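Local coordinates for transcriptional regulator, LacI family (Burkholderia phymatum, PDB 2RGY), which probably regulates transcription as a LacI-family protein, with a two-domain periplasmic-binding-protein-like core that is likely to sense a small effector, perhaps a sugar, at residues F108-R113 and A245-N250; G223-Y228 and V240-A245; A234-S239 and S275-V280. All blocks are in the same frame, centred on the assembly; numbering follows the deposited sequence.

Contact 1 of 3, residues F108-R113 and A245-N250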
loop_
_atom_site.group_PDB
_atom_site.type_symbol
_atom_site.label_atom_id
_atom_site.label_comp_id
_atom_site.label_asym_id
_atom_site.label_seq_id
_atom_site.Cartn_x
_atom_site.Cartn_y
_atom_site.Cartn_z
ATOM N N PHE A 108 19.258 12.425 1.662
ATOM C CA PHE A 108 19.506 11.105 1.095
ATOM C C PHE A 108 18.598 10.985 -0.118
ATOM O O PHE A 108 17.380 10.852 0.008
ATOM C CB PHE A 108 19.213 10.036 2.138
ATOM C CG PHE A 108 20.289 9.926 3.179
ATOM C CD1 PHE A 108 21.278 8.940 3.075
ATOM C CD2 PHE A 108 20.355 10.848 4.235
ATOM C CE1 PHE A 108 22.327 8.875 4.002
ATOM C CE2 PHE A 108 21.399 10.799 5.169
ATOM C CZ PHE A 108 22.389 9.808 5.056
ATOM N N CYS A 109 19.202 11.042 -1.297
ATOM C CA CYS A 109 18.437 11.016 -2.535
ATOM C C CYS A 109 19.085 10.162 -3.613
ATOM O O CYS A 109 20.287 10.232 -3.826
ATOM C CB CYS A 109 18.291 12.461 -3.042
ATOM S SG CYS A 109 16.966 12.770 -4.244
ATOM N N PRO A 110 18.292 9.344 -4.313
ATOM C CA PRO A 110 18.894 8.523 -5.363
ATOM C C PRO A 110 19.175 9.397 -6.592
ATOM O O PRO A 110 18.874 10.593 -6.598
ATOM C CB PRO A 110 17.821 7.475 -5.629
ATOM C CG PRO A 110 16.561 8.262 -5.459
ATOM C CD PRO A 110 16.844 9.084 -4.206
ATOM N N ASP A 111 19.750 8.800 -7.627
ATOM C CA ASP A 111 20.064 9.532 -8.845
ATOM C C ASP A 111 18.876 9.476 -9.813
ATOM O O ASP A 111 18.835 8.624 -10.693
ATOM C CB ASP A 111 21.309 8.924 -9.496
ATOM C CG ASP A 111 21.796 9.728 -10.684
ATOM O OD1 ASP A 111 22.905 9.439 -11.185
ATOM O OD2 ASP A 111 21.073 10.645 -11.121
ATOM N N HIS A 112 17.919 10.386 -9.645
ATOM C CA HIS A 112 16.727 10.420 -10.495
ATOM C C HIS A 112 17.027 10.766 -11.952
ATOM O O HIS A 112 16.317 10.328 -12.857
ATOM C CB HIS A 112 15.700 11.411 -9.935
ATOM C CG HIS A 112 15.047 10.953 -8.669
ATOM N ND1 HIS A 112 14.347 9.769 -8.578
ATOM C CD2 HIS A 112 14.996 11.514 -7.436
ATOM C CE1 HIS A 112 13.894 9.619 -7.345
ATOM N NE2 HIS A 112 14.275 10.664 -6.633
ATOM N N ARG A 113 18.074 11.555 -12.176
ATOM C CA ARG A 113 18.455 11.942 -13.533
ATOM C C ARG A 113 18.768 10.650 -14.275
ATOM O O ARG A 113 18.245 10.390 -15.355
ATOM C CB ARG A 113 19.692 12.840 -13.489
ATOM C CG ARG A 113 20.032 13.546 -14.786
ATOM C CD ARG A 113 21.303 14.363 -14.595
ATOM N NE ARG A 113 21.263 15.640 -15.302
ATOM C CZ ARG A 113 22.286 16.496 -15.365
ATOM N NH1 ARG A 113 23.438 16.213 -14.758
ATOM N NH2 ARG A 113 22.168 17.631 -16.053
ATOM N N ALA A 245 14.684 1.270 -0.135
ATOM C CA ALA A 245 14.926 0.633 1.156
ATOM C C ALA A 245 16.321 0.976 1.679
ATOM O O ALA A 245 16.485 1.293 2.857
ATOM C CB ALA A 245 14.767 -0.873 1.040
ATOM N N GLU A 246 17.319 0.923 0.798
ATOM C CA GLU A 246 18.700 1.217 1.180
ATOM C C GLU A 246 18.918 2.665 1.608
ATOM O O GLU A 246 19.569 2.922 2.615
ATOM C CB GLU A 246 19.667 0.889 0.034
ATOM C CG GLU A 246 19.725 -0.582 -0.356
ATOM C CD GLU A 246 18.842 -0.893 -1.556
ATOM O OE1 GLU A 246 17.609 -0.708 -1.462
ATOM O OE2 GLU A 246 19.387 -1.312 -2.603
ATOM N N LEU A 247 18.385 3.608 0.840
ATOM C CA LEU A 247 18.554 5.014 1.183
ATOM C C LEU A 247 17.840 5.336 2.492
ATOM O O LEU A 247 18.355 6.098 3.312
ATOM C CB LEU A 247 18.043 5.910 0.048
ATOM C CG LEU A 247 18.980 5.984 -1.171
ATOM C CD1 LEU A 247 18.307 6.723 -2.320
ATOM C CD2 LEU A 247 20.284 6.681 -0.777
ATOM N N THR A 248 16.674 4.738 2.701
ATOM C CA THR A 248 15.924 4.972 3.927
ATOM C C THR A 248 16.705 4.393 5.110
ATOM O O THR A 248 16.872 5.039 6.139
ATOM C CB THR A 248 14.523 4.309 3.886
ATOM O OG1 THR A 248 13.757 4.849 2.803
ATOM C CG2 THR A 248 13.788 4.566 5.183
ATOM N N GLN A 249 17.179 3.167 4.960
ATOM C CA GLN A 249 17.936 2.527 6.015
ATOM C C GLN A 249 19.114 3.412 6.426
ATOM O O GLN A 249 19.353 3.639 7.611
ATOM C CB GLN A 249 18.429 1.159 5.531
ATOM C CG GLN A 249 19.354 0.455 6.493
ATOM C CD GLN A 249 19.764 -0.906 5.987
ATOM O OE1 GLN A 249 20.342 -1.037 4.903
ATOM N NE2 GLN A 249 19.467 -1.931 6.766
ATOM N N ASN A 250 19.836 3.928 5.439
ATOM C CA ASN A 250 20.979 4.781 5.710
ATOM C C ASN A 250 20.595 6.176 6.220
ATOM O O ASN A 250 21.289 6.749 7.066
ATOM C CB ASN A 250 21.855 4.863 4.455
ATOM C CG ASN A 250 22.708 3.616 4.266
ATOM O OD1 ASN A 250 23.770 3.484 4.880
ATOM N ND2 ASN A 250 22.237 2.685 3.440
#

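Contact 2 of 3, residues G223-Y228 and V240-A245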
loop_
_atom_site.group_PDB
_atom_site.type_symbol
_atom_site.label_atom_id
_atom_site.label_comp_id
_atom_site.label_asym_id
_atom_site.label_seq_id
_atom_site.Cartn_x
_atom_site.Cartn_y
_atom_site.Cartn_z
ATOM N N GLY A 223 7.364 1.819 -15.885
ATOM C CA GLY A 223 7.091 2.590 -14.688
ATOM C C GLY A 223 8.336 3.096 -13.985
ATOM O O GLY A 223 9.436 3.030 -14.529
ATOM N N TYR A 224 8.170 3.581 -12.760
ATOM C CA TYR A 224 9.294 4.120 -12.007
ATOM C C TYR A 224 9.078 3.834 -10.522
ATOM O O TYR A 224 7.980 4.040 -10.008
ATOM C CB TYR A 224 9.379 5.624 -12.248
ATOM C CG TYR A 224 10.715 6.246 -11.939
ATOM C CD1 TYR A 224 11.652 6.467 -12.946
ATOM C CD2 TYR A 224 11.023 6.659 -10.648
ATOM C CE1 TYR A 224 12.872 7.099 -12.674
ATOM C CE2 TYR A 224 12.237 7.287 -10.356
ATOM C CZ TYR A 224 13.158 7.509 -11.373
ATOM O OH TYR A 224 14.346 8.161 -11.091
ATOM N N ASP A 225 10.137 3.364 -9.863
ATOM C CA ASP A 225 10.168 3.009 -8.439
ATOM C C ASP A 225 10.474 1.521 -8.292
ATOM O O ASP A 225 11.376 1.133 -7.553
ATOM C CB ASP A 225 8.830 3.281 -7.712
ATOM C CG ASP A 225 8.547 4.765 -7.492
ATOM O OD1 ASP A 225 9.495 5.572 -7.457
ATOM O OD2 ASP A 225 7.359 5.130 -7.325
ATOM N N ASP A 226 9.715 0.711 -9.022
ATOM C CA ASP A 226 9.794 -0.752 -8.992
ATOM C C ASP A 226 9.205 -1.171 -7.658
ATOM O O ASP A 226 9.776 -1.970 -6.906
ATOM C CB ASP A 226 11.227 -1.278 -9.136
ATOM C CG ASP A 226 11.270 -2.798 -9.308
ATOM O OD1 ASP A 226 10.234 -3.380 -9.703
ATOM O OD2 ASP A 226 12.334 -3.409 -9.064
ATOM N N ASP A 227 8.048 -0.580 -7.372
ATOM C CA ASP A 227 7.319 -0.855 -6.152
ATOM C C ASP A 227 6.877 -2.308 -6.288
ATOM O O ASP A 227 6.740 -2.819 -7.405
ATOM C CB ASP A 227 6.154 0.141 -6.041
ATOM C CG ASP A 227 6.594 1.476 -5.419
ATOM O OD1 ASP A 227 5.960 2.521 -5.695
ATOM O OD2 ASP A 227 7.576 1.477 -4.631
ATOM N N TYR A 228 6.670 -3.003 -5.181
ATOM C CA TYR A 228 6.324 -4.399 -5.346
ATOM C C TYR A 228 4.905 -4.763 -5.742
ATOM O O TYR A 228 4.445 -5.881 -5.535
ATOM C CB TYR A 228 6.851 -5.194 -4.151
ATOM C CG TYR A 228 8.366 -5.315 -4.243
ATOM C CD1 TYR A 228 9.164 -5.403 -3.095
ATOM C CD2 TYR A 228 9.006 -5.347 -5.500
ATOM C CE1 TYR A 228 10.566 -5.522 -3.193
ATOM C CE2 TYR A 228 10.401 -5.469 -5.605
ATOM C CZ TYR A 228 11.172 -5.558 -4.449
ATOM O OH TYR A 228 12.548 -5.709 -4.561
ATOM N N VAL A 240 11.792 1.139 -13.549
ATOM C CA VAL A 240 13.111 1.608 -13.161
ATOM C C VAL A 240 13.203 1.338 -11.653
ATOM O O VAL A 240 12.355 1.784 -10.872
ATOM C CB VAL A 240 13.265 3.120 -13.433
ATOM C CG1 VAL A 240 14.563 3.630 -12.842
ATOM C CG2 VAL A 240 13.231 3.384 -14.938
ATOM N N HIS A 241 14.224 0.588 -11.254
ATOM C CA HIS A 241 14.404 0.242 -9.855
ATOM C C HIS A 241 15.162 1.290 -9.039
ATOM O O HIS A 241 16.339 1.545 -9.282
ATOM C CB HIS A 241 15.141 -1.084 -9.727
ATOM C CG HIS A 241 15.364 -1.494 -8.308
ATOM N ND1 HIS A 241 14.379 -2.080 -7.546
ATOM C CD2 HIS A 241 16.435 -1.342 -7.495
ATOM C CE1 HIS A 241 14.834 -2.275 -6.321
ATOM N NE2 HIS A 241 16.079 -1.835 -6.262
ATOM N N ILE A 242 14.479 1.871 -8.059
ATOM C CA ILE A 242 15.053 2.890 -7.176
ATOM C C ILE A 242 15.369 2.241 -5.824
ATOM O O ILE A 242 14.503 1.601 -5.227
ATOM C CB ILE A 242 14.047 4.045 -6.946
ATOM C CG1 ILE A 242 13.767 4.766 -8.269
ATOM C CG2 ILE A 242 14.590 5.013 -5.907
ATOM C CD1 ILE A 242 15.016 5.389 -8.912
ATOM N N PRO A 243 16.604 2.416 -5.314
ATOM C CA PRO A 243 17.016 1.828 -4.032
ATOM C C PRO A 243 16.431 2.563 -2.835
ATOM O O PRO A 243 17.154 3.151 -2.041
ATOM C CB PRO A 243 18.535 1.932 -4.091
ATOM C CG PRO A 243 18.713 3.277 -4.709
ATOM C CD PRO A 243 17.663 3.301 -5.833
ATOM N N THR A 244 15.114 2.498 -2.704
ATOM C CA THR A 244 14.407 3.172 -1.627
ATOM C C THR A 244 14.661 2.592 -0.243
ATOM O O THR A 244 14.828 3.340 0.718
ATOM C CB THR A 244 12.896 3.174 -1.916
ATOM O OG1 THR A 244 12.653 3.980 -3.077
ATOM C CG2 THR A 244 12.112 3.728 -0.731
ATOM N N ALA A 245 14.684 1.270 -0.135
ATOM C CA ALA A 245 14.926 0.633 1.156
ATOM C C ALA A 245 16.321 0.976 1.679
ATOM O O ALA A 245 16.485 1.293 2.857
ATOM C CB ALA A 245 14.767 -0.873 1.040
HETATM O O HOH W 1 11.331 2.334 -4.762
HETATM O O HOH W 2 12.684 -0.211 -4.846
#

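Contact 3 of 3, residues A234-S239 and S275-V280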
loop_
_atom_site.group_PDB
_atom_site.type_symbol
_atom_site.label_atom_id
_atom_site.label_comp_id
_atom_site.label_asym_id
_atom_site.label_seq_id
_atom_site.Cartn_x
_atom_site.Cartn_y
_atom_site.Cartn_z
ATOM N N ALA A 234 -0.775 -6.536 -14.545
ATOM C CA ALA A 234 -1.158 -7.334 -15.702
ATOM C C ALA A 234 -1.088 -6.458 -16.940
ATOM O O ALA A 234 -1.977 -5.641 -17.181
ATOM C CB ALA A 234 -2.570 -7.875 -15.528
ATOM N N PRO A 235 -0.033 -6.623 -17.752
ATOM C CA PRO A 235 1.089 -7.563 -17.603
ATOM C C PRO A 235 2.118 -7.100 -16.572
ATOM O O PRO A 235 2.071 -5.955 -16.119
ATOM C CB PRO A 235 1.674 -7.598 -19.004
ATOM C CG PRO A 235 1.513 -6.162 -19.435
ATOM C CD PRO A 235 0.083 -5.880 -19.019
ATOM N N ALA A 236 3.047 -7.983 -16.215
ATOM C CA ALA A 236 4.085 -7.647 -15.242
ATOM C C ALA A 236 4.762 -6.356 -15.699
ATOM O O ALA A 236 5.264 -6.276 -16.818
ATOM C CB ALA A 236 5.098 -8.777 -15.138
ATOM N N LEU A 237 4.771 -5.353 -14.823
ATOM C CA LEU A 237 5.316 -4.037 -15.154
ATOM C C LEU A 237 6.826 -3.860 -15.110
ATOM O O LEU A 237 7.458 -4.062 -14.065
ATOM C CB LEU A 237 4.678 -2.977 -14.251
ATOM C CG LEU A 237 5.068 -1.523 -14.519
ATOM C CD1 LEU A 237 4.499 -1.077 -15.867
ATOM C CD2 LEU A 237 4.543 -0.642 -13.395
ATOM N N THR A 238 7.393 -3.469 -16.253
ATOM C CA THR A 238 8.822 -3.199 -16.357
ATOM C C THR A 238 8.972 -1.837 -15.697
ATOM O O THR A 238 8.238 -0.898 -16.012
ATOM C CB THR A 238 9.279 -3.148 -17.834
ATOM O OG1 THR A 238 9.224 -4.474 -18.389
ATOM C CG2 THR A 238 10.706 -2.607 -17.942
ATOM N N SER A 239 9.912 -1.728 -14.769
ATOM C CA SER A 239 10.075 -0.487 -14.034
ATOM C C SER A 239 11.514 -0.154 -13.679
ATOM O O SER A 239 12.347 -1.040 -13.536
ATOM C CB SER A 239 9.240 -0.572 -12.748
ATOM O OG SER A 239 9.319 0.607 -11.965
ATOM N N SER A 275 14.182 -2.994 -13.952
ATOM C CA SER A 275 13.643 -4.315 -13.708
ATOM C C SER A 275 12.801 -4.689 -14.918
ATOM O O SER A 275 11.654 -4.273 -15.043
ATOM C CB SER A 275 12.800 -4.309 -12.434
ATOM O OG SER A 275 13.605 -3.935 -11.331
HETATM N N MSE A 276 13.395 -5.457 -15.822
HETATM C CA MSE A 276 12.713 -5.871 -17.039
HETATM C C MSE A 276 11.681 -6.947 -16.768
HETATM O O MSE A 276 12.009 -8.019 -16.261
HETATM C CB MSE A 276 13.720 -6.397 -18.072
HETATM C CG MSE A 276 14.516 -5.335 -18.823
HETATM SE SE MSE A 276 13.533 -4.254 -19.916
HETATM C CE MSE A 276 12.524 -5.423 -20.774
ATOM N N ARG A 277 10.431 -6.656 -17.105
ATOM C CA ARG A 277 9.369 -7.631 -16.905
ATOM C C ARG A 277 8.667 -7.862 -18.229
ATOM O O ARG A 277 9.339 -8.139 -19.221
ATOM C CB ARG A 277 8.415 -7.158 -15.800
ATOM C CG ARG A 277 9.151 -6.985 -14.464
ATOM C CD ARG A 277 8.261 -7.254 -13.264
ATOM N NE ARG A 277 8.991 -7.192 -11.995
ATOM C CZ ARG A 277 9.408 -6.068 -11.420
ATOM N NH1 ARG A 277 9.172 -4.896 -11.994
ATOM N NH2 ARG A 277 10.052 -6.115 -10.262
ATOM N N ALA A 278 7.347 -7.714 -18.288
ATOM C CA ALA A 278 6.658 -7.984 -19.544
ATOM C C ALA A 278 5.878 -6.852 -20.197
ATOM O O ALA A 278 5.171 -7.085 -21.179
ATOM C CB ALA A 278 5.742 -9.192 -19.358
ATOM N N SER A 279 5.999 -5.633 -19.687
ATOM C CA SER A 279 5.240 -4.527 -20.261
ATOM C C SER A 279 5.958 -3.780 -21.379
ATOM O O SER A 279 5.380 -2.900 -22.003
ATOM C CB SER A 279 4.842 -3.533 -19.171
ATOM O OG SER A 279 5.994 -2.996 -18.575
ATOM N N VAL A 280 7.218 -4.117 -21.626
ATOM C CA VAL A 280 7.967 -3.475 -22.703
ATOM C C VAL A 280 8.419 -4.513 -23.740
ATOM O O VAL A 280 9.023 -5.527 -23.392
ATOM C CB VAL A 280 9.213 -2.718 -22.168
ATOM C CG1 VAL A 280 9.986 -2.085 -23.333
ATOM C CG2 VAL A 280 8.782 -1.640 -21.187
HETATM O O HOH W 3 9.290 -5.862 -20.730
#

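Contact 1 of 3, residues F108-R113 and A245-N250
Phe108 lays its ring against helix 244-260 at Leu247 and Asn250. CB comes loosely to Leu247 O, and CD1 runs past the same oxygen, 4.1 Å from Leu247 O. Farther out, CE1 looks onto the carbonyl group of Asn250 and has Asn250 CB beside it, while CZ comes to 3.8 Å from Asn250 O. Asn250 C thus sits over one face of the ring. The amide of Asn250 turns away from the phenyl group: ND2 returns to its own helix and donates to Glu246 O (2.8 Å), from the opposite face of that carbonyl to Asn250 N, and OD1 takes the N-H of Phe267.

Leu247 answers from the helix. With CD1 anti to CA (chi2 172°), the branch is thrust out to Pro110, where Leu247 CD1 meets Pro110 CD at 3.4 Å, a tight fit. Here the chain leaves strand 107-108 of one domain for helix 112-125 of the other. Between these segments, contact is by van der Waals forces alone, so shape and burial, with no directional bond, seat the helix against this interdomain crossing.

Contact 2 of 3, residues G223-Y228 and V240-A245
Two neighbouring parallel strands of the C-terminal domain sheet, 220-223 and 238-241, end side by side here, and the chain leaving strand 238-241 heads across to the other domain by the second of the three crossings of a LacI-type core. Val240 N donates to Gly223 O (3.2 Å), Asp225 N to Val240 O (2.9 Å), and Ile242 N to Asp225 O, almost straight at 176°.

Tyr224 and Val240 share a face of the sheet. With CG anti to the backbone N (chi1 -160°), the tyrosine ring stretches along Val240 to Ile242: CD1 rests on Val240 CB, and at the other side of the ring CE2 lies 3.6 Å from Ile242 CG1. Its hydroxyl goes on to His112. A water bridges Asp225 O and Thr244 OG1, the latter at 2.7 Å from the water.

Asp226 leans in toward His241, its carboxylate gripped by three partners. OD1 forms a salt bridge with Arg277, and OD2 bonds to Ser275 OG as well as to the imidazole, whose plane stands 76° from the carboxylate. His241 ND1 reaches the anti lone pair of Asp226 OD2 at 2.9 Å, the oxygen lying at the ring's edge, somewhat tilted from its plane.

Contact 3 of 3, residues A234-S239 and S275-V280
Thr238 and Arg277 reach across in opposite senses: the threonine hydroxyl takes the backbone N-H of Arg277, and the arginine side chain goes to the carbonyl of Leu237. Thr238 OG1 lies 2.8 Å from Arg277 N and also bonds to a water, which accepts from Val280 N. Its methyl turns the other way, with Thr238 CG2 lying 3.8 Å from the selenium of Met276, a selenomethionine whose bent chain crosses the threonine at a slant. Val280 CG2 closes in on Thr238 CB.

Arg277 runs back over the peptide that follows Leu237. Bent at chi2 (-149°), its chain lays CG and CD along Leu237 O, then presents the guanidinium edge-on, so that Arg277 NH1 donates to Leu237 O at 2.8 Å with the oxygen close to the guanidinium plane. With NH2 held by Asp226, the rotation of the flat group is probably fixed. Ala236 CB packs against Arg277 CB at 3.7 Å.

Ser279 comes in beside Leu237. Its OG stands between the backbone N and the carbonyl carbon (chi1 62°), where it accepts from Thr238 N at 2.8 Å and serves the carbonyl of Val221 too; Leu237 CD1 brushes the same oxygen. The backbone closes both ends, with Ala278 N on Ala236 O at 2.9 Å and with Ser239 and Ser275 exchanging two bonds, Ser275 N to Ser239 O being the shorter at 2.7 Å. Pro235, preceded by a cis peptide, sets its ring over Ala278 and Ser279 and touches Gln209 of the second subunit.

Ser239 and Ser275 form an antiparallel hydrogen-bonded pair, and the whole arrangement is the irregular continuation of that pairing, beyond the end of strand 273-275, at the edge of the mixed six-stranded sheet, where this strand runs against its otherwise parallel neighbours.

Contacts 1 and 2 lie near the centre of the folded chain, about 10 Å apart between centres, and both use helix 244-260; contact 3 sits farther out, with part of its surface exposed and the second subunit beside it. The chemistry follows this placement. Contact 1 is van der Waals packing, a ring against helix carbonyls and a leucine against a proline; contact 2 mixes parallel strand bonds with a buried carboxylate, and contact 3 is dense in polar bonds at the sheet edge. Strand 238-241 serves contacts 2 and 3, which are joined by the Asp226 carboxylate. Contacts 1 and 2 also meet through Pro110 against Ile242. Contacts 1 and 3 do not touch.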